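Long-range contacts in beta-agarase AgaA (Microbulbifer thermotolerans, PDB 3WZ1), which hydrolyses the beta-1,4-galactosidic linkages of agarose as an endo-acting enzyme, releasing mainly neoagarotetraose, through the family 16 glycoside hydrolase domain described here: residues H23-D28 / E44-G49; G72-T77 / A234-E239; P64-V69 / Q86-S91; V102-R107 / F119-A124. One frame throughout, in Å; residues are numbered along the deposited sequence. Where two conformers were deposited one is given.

Contact 1 of 4, residues H23-D28 / E44-G49; sequences HPLSDD and ERWKEG. With NA (sodium ion), chain B.
Arg45 and Trp46 meet the turn-forming loop of Pro24 to Asp27 in the beta-jelly roll of this GH16 catalytic domain, against strands 87-94 and 264-276; a type I turn from His23 to Ser26 leads away from strand 18-22. Arg45 can be followed outward. Its CB lies beside CD1 of Leu25, CG continues past the same methyl, and CD comes within 3.3 Å of Leu25 O. The chain is extended from CG to NE, which carries the guanidinium to the carbonyl of Pro24. There Arg45 NE donates to Pro24 O at 2.8 Å, with the donor in the carbonyl plane but the oxygen 23° out of the guanidinium plane; NH2 adds a weak second bond to this oxygen. At the tip, a water bridges Arg45 NH1 and Asp27 OD2, the oxygen lying well off the guanidinium plane.

Trp46 is fixed in two ways. Leu25 CD1 makes a CH-pi contact over its six-membered ring, 4.0 Å from the centroid. Asp27, its CG anti to the backbone N (chi1 -163°), sets its carboxylate nearly coplanar with the indole, and OD2 also bonds to Tyr31 OH. Beyond the turn, Asp28 O binds a sodium ion. The indole bond itself, from Trp46 NE1 to the anti lone pair of Asp27 OD2, measures 2.9 Å with an N-H...O angle of 159°.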
loop_
_atom_site.group_PDB
_atom_site.type_symbol
_atom_site.label_atom_id
_atom_site.label_comp_id
_atom_site.label_asym_id
_atom_site.label_seq_id
_atom_site.Cartn_x
_atom_site.Cartn_y
_atom_site.Cartn_z
ATOM N N HIS A 23 -5.604 12.900 10.813
ATOM C CA HIS A 23 -5.844 11.764 11.680
ATOM C C HIS A 23 -4.519 11.376 12.342
ATOM O O HIS A 23 -3.461 11.386 11.694
ATOM C CB HIS A 23 -6.369 10.616 10.816
ATOM C CG HIS A 23 -6.738 9.390 11.580
ATOM N ND1 HIS A 23 -5.805 8.560 12.157
ATOM C CD2 HIS A 23 -7.942 8.841 11.849
ATOM C CE1 HIS A 23 -6.416 7.557 12.758
ATOM N NE2 HIS A 23 -7.717 7.697 12.576
ATOM N N PRO A 24 -4.551 11.027 13.631
ATOM C CA PRO A 24 -3.287 10.802 14.344
ATOM C C PRO A 24 -2.433 9.601 13.907
ATOM O O PRO A 24 -1.276 9.515 14.313
ATOM C CB PRO A 24 -3.731 10.639 15.802
ATOM C CG PRO A 24 -5.162 10.250 15.730
ATOM C CD PRO A 24 -5.716 10.956 14.529
ATOM N N LEU A 25 -2.945 8.704 13.077
ATOM C CA LEU A 25 -2.120 7.633 12.526
ATOM C C LEU A 25 -1.045 8.172 11.574
ATOM O O LEU A 25 -0.045 7.509 11.298
ATOM C CB LEU A 25 -2.987 6.585 11.809
ATOM C CG LEU A 25 -2.261 5.398 11.193
ATOM C CD1 LEU A 25 -1.472 4.590 12.214
ATOM C CD2 LEU A 25 -3.250 4.505 10.454
ATOM N N SER A 26 -1.256 9.383 11.068
ATOM C CA SER A 26 -0.316 9.986 10.120
ATOM C C SER A 26 1.086 10.030 10.728
ATOM O O SER A 26 1.246 10.386 11.903
ATOM C CB SER A 26 -0.762 11.386 9.727
ATOM O OG SER A 26 -2.118 11.369 9.272
ATOM N N ASP A 27 2.076 9.642 9.932
ATOM C CA ASP A 27 3.452 9.430 10.401
ATOM C C ASP A 27 4.398 9.826 9.268
ATOM O O ASP A 27 4.296 9.283 8.185
ATOM C CB ASP A 27 3.659 7.966 10.853
ATOM C CG ASP A 27 4.896 7.768 11.726
ATOM O OD1 ASP A 27 5.745 8.681 11.782
ATOM O OD2 ASP A 27 5.026 6.674 12.345
ATOM N N ASP A 28 5.307 10.767 9.535
ATOM C CA ASP A 28 6.354 11.113 8.578
ATOM C C ASP A 28 7.727 10.522 8.916
ATOM O O ASP A 28 8.722 10.855 8.285
ATOM C CB ASP A 28 6.414 12.632 8.313
ATOM C CG ASP A 28 6.790 13.437 9.531
ATOM O OD1 ASP A 28 6.931 12.861 10.644
ATOM O OD2 ASP A 28 6.940 14.677 9.379
ATOM N N GLU A 44 3.727 3.499 19.034
ATOM C CA GLU A 44 2.551 4.308 19.295
ATOM C C GLU A 44 1.490 4.106 18.208
ATOM O O GLU A 44 0.284 4.237 18.469
ATOM C CB GLU A 44 2.890 5.793 19.384
ATOM C CG GLU A 44 3.616 6.243 20.643
ATOM C CD GLU A 44 4.103 7.688 20.509
ATOM O OE1 GLU A 44 3.471 8.477 19.760
ATOM O OE2 GLU A 44 5.138 8.041 21.107
ATOM N N ARG A 45 1.940 3.814 16.990
ATOM C CA ARG A 45 1.028 3.665 15.854
ATOM C C ARG A 45 1.000 2.281 15.230
ATOM O O ARG A 45 -0.033 1.873 14.687
ATOM C CB ARG A 45 1.413 4.656 14.747
ATOM C CG ARG A 45 1.149 6.105 15.107
ATOM C CD ARG A 45 1.722 7.042 14.065
ATOM N NE ARG A 45 1.308 8.403 14.386
ATOM C CZ ARG A 45 1.856 9.162 15.327
ATOM N NH1 ARG A 45 2.900 8.747 16.047
ATOM N NH2 ARG A 45 1.337 10.355 15.563
ATOM N N TRP A 46 2.152 1.607 15.246
ATOM C CA TRP A 46 2.407 0.457 14.368
ATOM C C TRP A 46 2.726 -0.810 15.108
ATOM O O TRP A 46 3.246 -0.784 16.228
ATOM C CB TRP A 46 3.585 0.732 13.411
ATOM C CG TRP A 46 3.412 2.028 12.645
ATOM C CD1 TRP A 46 4.064 3.200 12.874
ATOM C CD2 TRP A 46 2.485 2.276 11.578
ATOM N NE1 TRP A 46 3.610 4.168 11.997
ATOM C CE2 TRP A 46 2.644 3.622 11.195
ATOM C CE3 TRP A 46 1.561 1.484 10.888
ATOM C CZ2 TRP A 46 1.886 4.199 10.172
ATOM C CZ3 TRP A 46 0.819 2.056 9.871
ATOM C CH2 TRP A 46 0.987 3.392 9.527
ATOM N N LYS A 47 2.429 -1.922 14.462
ATOM C CA LYS A 47 2.974 -3.214 14.859
ATOM C C LYS A 47 3.781 -3.781 13.699
ATOM O O LYS A 47 3.521 -3.453 12.524
ATOM C CB LYS A 47 1.849 -4.183 15.262
ATOM C CG LYS A 47 0.948 -4.624 14.099
ATOM C CD LYS A 47 -0.143 -5.634 14.446
ATOM C CE LYS A 47 0.391 -7.039 14.738
ATOM N NZ LYS A 47 1.008 -7.878 13.654
ATOM N N GLU A 48 4.759 -4.639 14.005
ATOM C CA GLU A 48 5.436 -5.388 12.942
ATOM C C GLU A 48 4.499 -6.466 12.422
ATOM O O GLU A 48 3.709 -7.032 13.190
ATOM C CB GLU A 48 6.729 -6.014 13.456
ATOM C CG GLU A 48 7.785 -4.956 13.771
ATOM C CD GLU A 48 8.593 -5.258 15.011
ATOM O OE1 GLU A 48 9.837 -5.217 14.932
ATOM O OE2 GLU A 48 7.950 -5.507 16.072
ATOM N N GLY A 49 4.597 -6.772 11.139
ATOM C CA GLY A 49 3.825 -7.851 10.517
ATOM C C GLY A 49 2.520 -7.400 9.909
ATOM O O GLY A 49 2.458 -6.338 9.286
HETATM NA NA NA B . 9.587 11.316 6.181
HETATM O O HOH W 1 0.075 12.548 13.189
HETATM O O HOH W 2 4.775 6.676 15.175
#

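Contact 2 of 4, residues G72-T77 / A234-E239. With NA (sodium ion), chain B.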
loop_
_atom_site.group_PDB
_atom_site.type_symbol
_atom_site.label_atom_id
_atom_site.label_comp_id
_atom_site.label_asym_id
_atom_site.label_seq_id
_atom_site.Cartn_x
_atom_site.Cartn_y
_atom_site.Cartn_z
ATOM N N GLY A 72 14.589 9.716 8.213
ATOM C CA GLY A 72 13.317 10.334 7.792
ATOM C C GLY A 72 12.393 9.423 6.975
ATOM O O GLY A 72 11.377 9.875 6.431
ATOM N N LYS A 73 12.735 8.150 6.876
ATOM C CA LYS A 73 11.987 7.220 6.026
ATOM C C LYS A 73 11.717 5.928 6.765
ATOM O O LYS A 73 12.575 5.436 7.503
ATOM C CB LYS A 73 12.805 6.839 4.783
ATOM C CG LYS A 73 13.369 7.997 3.967
ATOM C CD LYS A 73 12.282 8.655 3.180
ATOM C CE LYS A 73 12.807 9.768 2.278
ATOM N NZ LYS A 73 12.966 11.039 3.045
ATOM N N LEU A 74 10.542 5.364 6.517
ATOM C CA LEU A 74 10.333 3.943 6.771
ATOM C C LEU A 74 10.961 3.146 5.638
ATOM O O LEU A 74 10.747 3.441 4.465
ATOM C CB LEU A 74 8.842 3.638 6.869
ATOM C CG LEU A 74 8.406 2.172 6.859
ATOM C CD1 LEU A 74 8.772 1.473 8.157
ATOM C CD2 LEU A 74 6.913 2.107 6.643
ATOM N N ALA A 75 11.734 2.117 6.003
ATOM C CA ALA A 75 12.349 1.208 5.045
ATOM C C ALA A 75 11.744 -0.165 5.209
ATOM O O ALA A 75 11.662 -0.683 6.330
ATOM C CB ALA A 75 13.858 1.126 5.255
ATOM N N ILE A 76 11.300 -0.719 4.090
ATOM C CA ILE A 76 10.851 -2.085 3.963
ATOM C C ILE A 76 11.867 -2.773 3.065
ATOM O O ILE A 76 11.959 -2.463 1.859
ATOM C CB ILE A 76 9.459 -2.146 3.319
ATOM C CG1 ILE A 76 8.407 -1.378 4.112
ATOM C CG2 ILE A 76 9.036 -3.596 3.049
ATOM C CD1 ILE A 76 8.161 -1.897 5.520
ATOM N N THR A 77 12.605 -3.730 3.613
ATOM C CA THR A 77 13.649 -4.390 2.834
ATOM C C THR A 77 13.314 -5.876 2.602
ATOM O O THR A 77 12.215 -6.346 2.911
ATOM C CB THR A 77 15.036 -4.106 3.431
ATOM O OG1 THR A 77 16.067 -4.444 2.488
ATOM C CG2 THR A 77 15.232 -4.832 4.742
ATOM N N ALA A 234 -4.223 -0.090 8.054
ATOM C CA ALA A 234 -3.179 0.317 7.123
ATOM C C ALA A 234 -2.022 -0.660 7.167
ATOM O O ALA A 234 -1.549 -1.001 8.258
ATOM C CB ALA A 234 -2.706 1.714 7.481
ATOM N N ILE A 235 -1.536 -1.069 5.994
ATOM C CA ILE A 235 -0.439 -2.013 5.894
ATOM C C ILE A 235 0.565 -1.471 4.893
ATOM O O ILE A 235 0.208 -1.025 3.795
ATOM C CB ILE A 235 -0.938 -3.409 5.440
ATOM C CG1 ILE A 235 -2.097 -3.886 6.342
ATOM C CG2 ILE A 235 0.198 -4.407 5.419
ATOM C CD1 ILE A 235 -2.814 -5.112 5.807
ATOM N N ILE A 236 1.827 -1.522 5.288
ATOM C CA ILE A 236 2.929 -1.132 4.407
ATOM C C ILE A 236 3.823 -2.348 4.332
ATOM O O ILE A 236 4.335 -2.800 5.352
ATOM C CB ILE A 236 3.705 0.074 4.937
ATOM C CG1 ILE A 236 2.770 1.275 5.184
ATOM C CG2 ILE A 236 4.805 0.438 3.930
ATOM C CD1 ILE A 236 3.352 2.301 6.136
ATOM N N ASN A 237 4.009 -2.908 3.146
ATOM C CA ASN A 237 4.823 -4.096 3.037
ATOM C C ASN A 237 5.465 -4.213 1.678
ATOM O O ASN A 237 5.228 -3.369 0.803
ATOM C CB ASN A 237 4.009 -5.358 3.398
ATOM C CG ASN A 237 3.060 -5.805 2.305
ATOM O OD1 ASN A 237 3.246 -5.491 1.128
ATOM N ND2 ASN A 237 2.045 -6.567 2.678
ATOM N N MET A 238 6.284 -5.251 1.504
ATOM C CA MET A 238 6.463 -5.841 0.186
ATOM C C MET A 238 5.864 -7.230 0.205
ATOM O O MET A 238 5.719 -7.847 1.258
ATOM C CB MET A 238 7.914 -5.933 -0.260
ATOM C CG MET A 238 8.478 -4.634 -0.818
ATOM S SD MET A 238 10.073 -4.805 -1.620
ATOM C CE MET A 238 11.178 -4.811 -0.244
ATOM N N GLU A 239 5.519 -7.705 -0.983
ATOM C CA GLU A 239 4.998 -9.061 -1.181
ATOM C C GLU A 239 5.629 -9.713 -2.394
ATOM O O GLU A 239 5.750 -9.099 -3.464
ATOM C CB GLU A 239 3.489 -9.046 -1.374
ATOM C CG GLU A 239 2.720 -8.673 -0.114
ATOM C CD GLU A 239 1.221 -8.541 -0.320
ATOM O OE1 GLU A 239 0.719 -8.901 -1.423
ATOM O OE2 GLU A 239 0.541 -8.059 0.629
HETATM NA NA NA B . 9.587 11.316 6.181
#
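Leu74 and Ile76 face Ile236 and Met238 across a gap between strands whose axes approach to 7.8 Å at 39°, a separation filled by side chains. Before them, Gly72 contributes its carbonyl O to a sodium ion at 2.3 Å, sharing the metal with Asp4, Asp28 and Asp267. Leu74 then sends CD2 tip to tip against Ile236, meeting its CD1 at 3.6 Å. Two residues on, Ile76 crosses Ile236 at about a right angle, with Ile76 CG1 4.0 Å from Ile236 CG2. The other branch, CG2, is anti to the backbone N and rests on the opposing backbone, 3.6 Å from Met238 N, as well as near Met238 CG. Replacing Ile76 with an alanine would probably open a gap beside Ile236 CG2 and leave the backbone at Met238 without its apolar cover. The backbone oxygens of Ile76 and Thr77 complete the contact: the bend of Met238 at chi3 (-81°) brings its CE to 3.2 Å from Ile76 O. Tyr264 of strand 264-276 also packs on both Ile76 and Ile236. This face-to-face meeting of side chains from two strands fits the sandwich core of the GH16 beta-jelly roll.

Contact 3 of 4, residues P64-V69 / Q86-S91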
loop_
_atom_site.group_PDB
_atom_site.type_symbol
_atom_site.label_atom_id
_atom_site.label_comp_id
_atom_site.label_asym_id
_atom_site.label_seq_id
_atom_site.Cartn_x
_atom_site.Cartn_y
_atom_site.Cartn_z
ATOM N N PRO A 64 10.124 -9.324 11.108
ATOM C CA PRO A 64 10.169 -8.024 11.772
ATOM C C PRO A 64 11.469 -7.242 11.513
ATOM O O PRO A 64 11.462 -6.021 11.533
ATOM C CB PRO A 64 9.943 -8.365 13.259
ATOM C CG PRO A 64 10.333 -9.785 13.378
ATOM C CD PRO A 64 9.980 -10.428 12.074
ATOM N N HIS A 65 12.576 -7.939 11.298
ATOM C CA HIS A 65 13.867 -7.253 11.132
ATOM C C HIS A 65 14.108 -6.728 9.719
ATOM O O HIS A 65 15.188 -6.251 9.425
ATOM C CB HIS A 65 15.019 -8.137 11.575
ATOM C CG HIS A 65 14.879 -8.616 12.983
ATOM N ND1 HIS A 65 15.576 -9.695 13.483
ATOM C CD2 HIS A 65 14.100 -8.169 13.991
ATOM C CE1 HIS A 65 15.225 -9.895 14.740
ATOM N NE2 HIS A 65 14.327 -8.986 15.075
ATOM N N TYR A 66 13.086 -6.848 8.874
ATOM C CA TYR A 66 13.112 -6.333 7.490
ATOM C C TYR A 66 12.274 -5.062 7.342
ATOM O O TYR A 66 12.022 -4.610 6.222
ATOM C CB TYR A 66 12.744 -7.455 6.491
ATOM C CG TYR A 66 13.834 -8.484 6.425
ATOM C CD1 TYR A 66 14.059 -9.349 7.501
ATOM C CD2 TYR A 66 14.711 -8.548 5.348
ATOM C CE1 TYR A 66 15.091 -10.270 7.469
ATOM C CE2 TYR A 66 15.756 -9.461 5.322
ATOM C CZ TYR A 66 15.928 -10.328 6.395
ATOM O OH TYR A 66 16.987 -11.233 6.363
ATOM N N SER A 67 11.878 -4.478 8.464
ATOM C CA SER A 67 11.391 -3.093 8.519
ATOM C C SER A 67 12.199 -2.302 9.534
ATOM O O SER A 67 12.642 -2.844 10.544
ATOM C CB SER A 67 9.900 -3.072 8.889
ATOM O OG SER A 67 9.654 -3.696 10.136
ATOM N N TYR A 68 12.408 -1.019 9.258
ATOM C CA TYR A 68 13.075 -0.123 10.198
ATOM C C TYR A 68 12.768 1.309 9.782
ATOM O O TYR A 68 12.325 1.556 8.657
ATOM C CB TYR A 68 14.604 -0.365 10.262
ATOM C CG TYR A 68 15.348 -0.175 8.978
ATOM C CD1 TYR A 68 15.472 -1.214 8.053
ATOM C CD2 TYR A 68 15.924 1.040 8.675
ATOM C CE1 TYR A 68 16.170 -1.040 6.861
ATOM C CE2 TYR A 68 16.629 1.215 7.492
ATOM C CZ TYR A 68 16.741 0.179 6.596
ATOM O OH TYR A 68 17.428 0.372 5.407
ATOM N N VAL A 69 12.991 2.228 10.703
ATOM C CA VAL A 69 12.780 3.647 10.447
ATOM C C VAL A 69 14.105 4.356 10.691
ATOM O O VAL A 69 14.690 4.252 11.778
ATOM C CB VAL A 69 11.648 4.248 11.309
ATOM C CG1 VAL A 69 11.381 5.685 10.881
ATOM C CG2 VAL A 69 10.371 3.431 11.174
ATOM N N GLN A 86 12.412 -19.019 -0.181
ATOM C CA GLN A 86 11.535 -17.996 0.395
ATOM C C GLN A 86 12.254 -16.648 0.469
ATOM O O GLN A 86 13.482 -16.581 0.410
ATOM C CB GLN A 86 11.046 -18.396 1.800
ATOM C CG GLN A 86 10.330 -19.743 1.859
ATOM C CD GLN A 86 8.912 -19.690 1.328
ATOM O OE1 GLN A 86 8.641 -20.094 0.196
ATOM N NE2 GLN A 86 7.998 -19.180 2.141
ATOM N N VAL A 87 11.459 -15.593 0.609
ATOM C CA VAL A 87 11.932 -14.214 0.648
ATOM C C VAL A 87 11.436 -13.571 1.929
ATOM O O VAL A 87 10.238 -13.430 2.147
ATOM C CB VAL A 87 11.390 -13.423 -0.559
ATOM C CG1 VAL A 87 11.994 -12.038 -0.587
ATOM C CG2 VAL A 87 11.621 -14.174 -1.877
ATOM N N TYR A 88 12.371 -13.203 2.794
ATOM C CA TYR A 88 12.051 -12.398 3.947
ATOM C C TYR A 88 11.748 -10.974 3.502
ATOM O O TYR A 88 12.519 -10.389 2.745
ATOM C CB TYR A 88 13.213 -12.382 4.948
ATOM C CG TYR A 88 13.426 -13.632 5.782
ATOM C CD1 TYR A 88 12.359 -14.370 6.270
ATOM C CD2 TYR A 88 14.713 -13.995 6.156
ATOM C CE1 TYR A 88 12.570 -15.487 7.077
ATOM C CE2 TYR A 88 14.938 -15.101 6.962
ATOM C CZ TYR A 88 13.852 -15.830 7.412
ATOM O OH TYR A 88 14.051 -16.928 8.242
ATOM N N LEU A 89 10.613 -10.453 3.956
ATOM C CA LEU A 89 10.139 -9.114 3.563
ATOM C C LEU A 89 9.616 -8.318 4.745
ATOM O O LEU A 89 8.987 -8.871 5.663
ATOM C CB LEU A 89 9.021 -9.218 2.507
ATOM C CG LEU A 89 9.399 -9.889 1.195
ATOM C CD1 LEU A 89 8.185 -10.056 0.300
ATOM C CD2 LEU A 89 10.467 -9.074 0.485
ATOM N N GLY A 90 9.824 -7.005 4.712
ATOM C CA GLY A 90 9.269 -6.137 5.731
ATOM C C GLY A 90 7.765 -5.983 5.627
ATOM O O GLY A 90 7.174 -6.087 4.533
ATOM N N SER A 91 7.154 -5.697 6.770
ATOM C CA SER A 91 5.737 -5.385 6.837
ATOM C C SER A 91 5.440 -4.727 8.150
ATOM O O SER A 91 5.919 -5.193 9.182
ATOM C CB SER A 91 4.883 -6.647 6.717
ATOM O OG SER A 91 3.503 -6.329 6.816
HETATM O O HOH W 3 8.725 -6.151 9.227
#
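In the GH16 beta-jelly roll, Tyr66, just before strand 67-70, meets Tyr88 and Gly90 of the broken strand 87-94; both strands pair with strand 73-80. Tyr66 has the largest share of the contact. Its CB lies 3.4 Å from Gly90 N, and with CG anti to the carbonyl carbon (chi1 -69°) the ring runs back over Tyr88. Tyr88 CB sits above the centre of that ring in a CH-pi contact, 3.7 Å from the centroid and 11° off the normal. The two aromatic planes are inclined at 45°; Tyr88 CB lies over the Tyr66 face, and Tyr66 OH comes to 3.6 Å from Tyr88 CD2. His63 meets both tyrosines edge-to-face. An alanine in place of Tyr66 is likely to strip the aromatic cover from Tyr88 CB and leave the Tyr88 ring freer to turn.

The backbones close in at Gly90, whose CA makes a C-H...O contact with Tyr66 O at 3.2 Å. A modelled CB on Gly90 would lie 2.2 Å from that oxygen, consistent with a glycine at this approach. Farther along, a water joins Ser67 OG, 2.8 Å away, to Ser91 N, to which it is an acceptor. Ser91 OG has its own partner in Gly49 O, tying this region to the residue that follows strand 46-48. Aromatic contact, glycine approach and water bridge together join two strands that share strand 73-80 as a partner within the GH16 beta-jelly roll.

Contact 4 of 4, residues V102-R107 / F119-A124; sequences VYMEAR and FWFLSA
Met104 and Ala106 press against Phe121 and Phe119 inside the jelly-roll sandwich, between strands that run at 147° with axes 8.4 Å apart at their closest. That spacing, with the contact made through side chains, is evidence of packing between layers.

The sulfur contact comes first. Met104 and Phe121 approach from opposite directions, and SD stands over the centre of the ring, 3.5 Å from the centroid, a Met-aromatic interaction.

CH-pi contacts form the second group. A bend at chi3 (-65°) folds the terminal methyl of Met104 over the same ring, its CE 3.8 Å from the Phe121 centroid and 15° off the normal. Ala106 CB makes the other, 3.8 Å from the centroid of Phe119.

The remaining contacts are apolar. The Phe119 ring lies between two neighbours, Phe121 CE2 over one face and Ala106 CB over the opposite one, both offset toward the rim. Phe119 CE2 also comes to 3.5 Å from Glu105 C. Glu105 itself turns the other way, where its carboxylate forms salt bridges with Arg270 and Arg188. Val132 of strand 128-135 touches both phenylalanines, linking this core to the strand carrying the predicted catalytic glutamates. The tightest point on Phe119 is CD2, 3.4 Å from Ala106 CB.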
loop_
_atom_site.group_PDB
_atom_site.type_symbol
_atom_site.label_atom_id
_atom_site.label_comp_id
_atom_site.label_asym_id
_atom_site.label_seq_id
_atom_site.Cartn_x
_atom_site.Cartn_y
_atom_site.Cartn_z
ATOM N N VAL A 102 -12.464 8.852 4.479
ATOM C CA VAL A 102 -11.096 9.127 4.841
ATOM C C VAL A 102 -10.234 9.220 3.596
ATOM O O VAL A 102 -10.433 8.452 2.657
ATOM C CB VAL A 102 -10.548 8.041 5.815
ATOM C CG1 VAL A 102 -10.556 6.658 5.162
ATOM C CG2 VAL A 102 -9.169 8.410 6.339
ATOM N N TYR A 103 -9.307 10.176 3.591
ATOM C CA TYR A 103 -8.286 10.267 2.537
ATOM C C TYR A 103 -7.006 9.653 3.074
ATOM O O TYR A 103 -6.563 10.027 4.148
ATOM C CB TYR A 103 -8.032 11.729 2.119
ATOM C CG TYR A 103 -6.989 11.871 1.042
ATOM C CD1 TYR A 103 -7.272 11.520 -0.279
ATOM C CD2 TYR A 103 -5.699 12.319 1.339
ATOM C CE1 TYR A 103 -6.323 11.629 -1.275
ATOM C CE2 TYR A 103 -4.742 12.409 0.345
ATOM C CZ TYR A 103 -5.056 12.056 -0.956
ATOM O OH TYR A 103 -4.107 12.156 -1.955
ATOM N N MET A 104 -6.423 8.724 2.321
ATOM C CA MET A 104 -5.282 7.916 2.779
ATOM C C MET A 104 -4.183 8.005 1.728
ATOM O O MET A 104 -4.428 7.650 0.579
ATOM C CB MET A 104 -5.724 6.456 2.929
ATOM C CG MET A 104 -7.046 6.304 3.652
ATOM S SD MET A 104 -7.609 4.577 3.853
ATOM C CE MET A 104 -7.891 4.104 2.164
ATOM N N GLU A 105 -2.991 8.457 2.116
ATOM C CA GLU A 105 -1.946 8.776 1.139
ATOM C C GLU A 105 -0.571 8.398 1.633
ATOM O O GLU A 105 -0.252 8.598 2.809
ATOM C CB GLU A 105 -1.997 10.268 0.834
ATOM C CG GLU A 105 -1.100 10.718 -0.313
ATOM C CD GLU A 105 -0.948 12.215 -0.298
ATOM O OE1 GLU A 105 -0.120 12.709 0.508
ATOM O OE2 GLU A 105 -1.611 12.837 -1.104
ATOM N N ALA A 106 0.263 7.877 0.732
ATOM C CA ALA A 106 1.671 7.652 1.034
ATOM C C ALA A 106 2.538 8.373 0.028
ATOM O O ALA A 106 2.175 8.481 -1.135
ATOM C CB ALA A 106 2.019 6.182 0.991
ATOM N N ARG A 107 3.696 8.840 0.493
ATOM C CA ARG A 107 4.745 9.303 -0.403
ATOM C C ARG A 107 5.876 8.296 -0.298
ATOM O O ARG A 107 6.397 8.043 0.793
ATOM C CB ARG A 107 5.225 10.709 -0.030
ATOM C CG ARG A 107 6.375 11.215 -0.906
ATOM C CD ARG A 107 6.751 12.655 -0.617
ATOM N NE ARG A 107 7.629 13.146 -1.683
ATOM C CZ ARG A 107 8.946 13.342 -1.577
ATOM N NH1 ARG A 107 9.604 13.125 -0.449
ATOM N NH2 ARG A 107 9.615 13.781 -2.627
ATOM N N PHE A 119 1.126 -0.172 -0.246
ATOM C CA PHE A 119 0.492 0.647 0.800
ATOM C C PHE A 119 -0.977 0.366 0.618
ATOM O O PHE A 119 -1.568 0.716 -0.414
ATOM C CB PHE A 119 0.812 2.127 0.628
ATOM C CG PHE A 119 0.019 3.049 1.530
ATOM C CD1 PHE A 119 0.027 2.905 2.912
ATOM C CD2 PHE A 119 -0.713 4.095 0.963
ATOM C CE1 PHE A 119 -0.687 3.811 3.721
ATOM C CE2 PHE A 119 -1.426 4.980 1.763
ATOM C CZ PHE A 119 -1.397 4.848 3.130
ATOM N N TRP A 120 -1.556 -0.352 1.579
ATOM C CA TRP A 120 -2.875 -0.925 1.352
ATOM C C TRP A 120 -3.627 -1.119 2.667
ATOM O O TRP A 120 -3.096 -0.860 3.741
ATOM C CB TRP A 120 -2.756 -2.232 0.571
ATOM C CG TRP A 120 -2.035 -3.330 1.270
ATOM C CD1 TRP A 120 -0.723 -3.354 1.645
ATOM C CD2 TRP A 120 -2.574 -4.609 1.630
ATOM N NE1 TRP A 120 -0.412 -4.560 2.204
ATOM C CE2 TRP A 120 -1.535 -5.347 2.226
ATOM C CE3 TRP A 120 -3.826 -5.189 1.505
ATOM C CZ2 TRP A 120 -1.713 -6.652 2.697
ATOM C CZ3 TRP A 120 -4.013 -6.475 1.989
ATOM C CH2 TRP A 120 -2.958 -7.194 2.574
ATOM N N PHE A 121 -4.880 -1.555 2.523
ATOM C CA PHE A 121 -5.856 -1.578 3.599
ATOM C C PHE A 121 -6.646 -2.852 3.577
ATOM O O PHE A 121 -7.041 -3.307 2.526
ATOM C CB PHE A 121 -6.782 -0.349 3.457
ATOM C CG PHE A 121 -6.026 0.918 3.637
ATOM C CD1 PHE A 121 -5.882 1.472 4.910
ATOM C CD2 PHE A 121 -5.307 1.449 2.586
ATOM C CE1 PHE A 121 -5.061 2.578 5.109
ATOM C CE2 PHE A 121 -4.479 2.539 2.785
ATOM C CZ PHE A 121 -4.364 3.094 4.040
ATOM N N LEU A 122 -6.844 -3.434 4.748
ATOM C CA LEU A 122 -7.560 -4.708 4.856
ATOM C C LEU A 122 -8.387 -4.767 6.121
ATOM O O LEU A 122 -7.927 -4.372 7.185
ATOM C CB LEU A 122 -6.554 -5.875 4.850
ATOM C CG LEU A 122 -7.110 -7.292 4.752
ATOM C CD1 LEU A 122 -7.831 -7.513 3.431
ATOM C CD2 LEU A 122 -5.973 -8.282 4.930
ATOM N N SER A 123 -9.609 -5.276 5.996
ATOM C CA SER A 123 -10.479 -5.481 7.153
ATOM C C SER A 123 -9.965 -6.619 8.024
ATOM O O SER A 123 -9.252 -7.503 7.547
ATOM C CB SER A 123 -11.932 -5.735 6.705
ATOM O OG SER A 123 -12.034 -6.930 5.955
ATOM N N ALA A 124 -10.336 -6.610 9.303
ATOM C CA ALA A 124 -9.849 -7.617 10.242
ATOM C C ALA A 124 -10.147 -9.051 9.805
ATOM O O ALA A 124 -9.387 -9.967 10.125
ATOM C CB ALA A 124 -10.476 -7.368 11.597
#

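In the fold
Contacts 2 and 3 are closest, their centres 8 Å apart, and are stitched together by probable backbone bonds: Thr77 N to Tyr66 O and Ala75 N to Tyr68 O, both 2.8 Å. Contact 1 meets contact 3 where Glu48 OE1 packs 3.6 Å from Pro64 CB; contacts 1 and 2 both supply a carbonyl to one sodium ion. Contact 4 joins contact 2 where Ile235 N lies 2.7 Å from Trp120 O, a probable hydrogen bond between neighbouring strands; contacts 3 and 4 do not touch. Toward the predicted active site, the Phe121 side chain is about 6 Å from that of Glu129, the probable nucleophile, and Asn237's about 7 Å from that of Glu134, the probable proton donor.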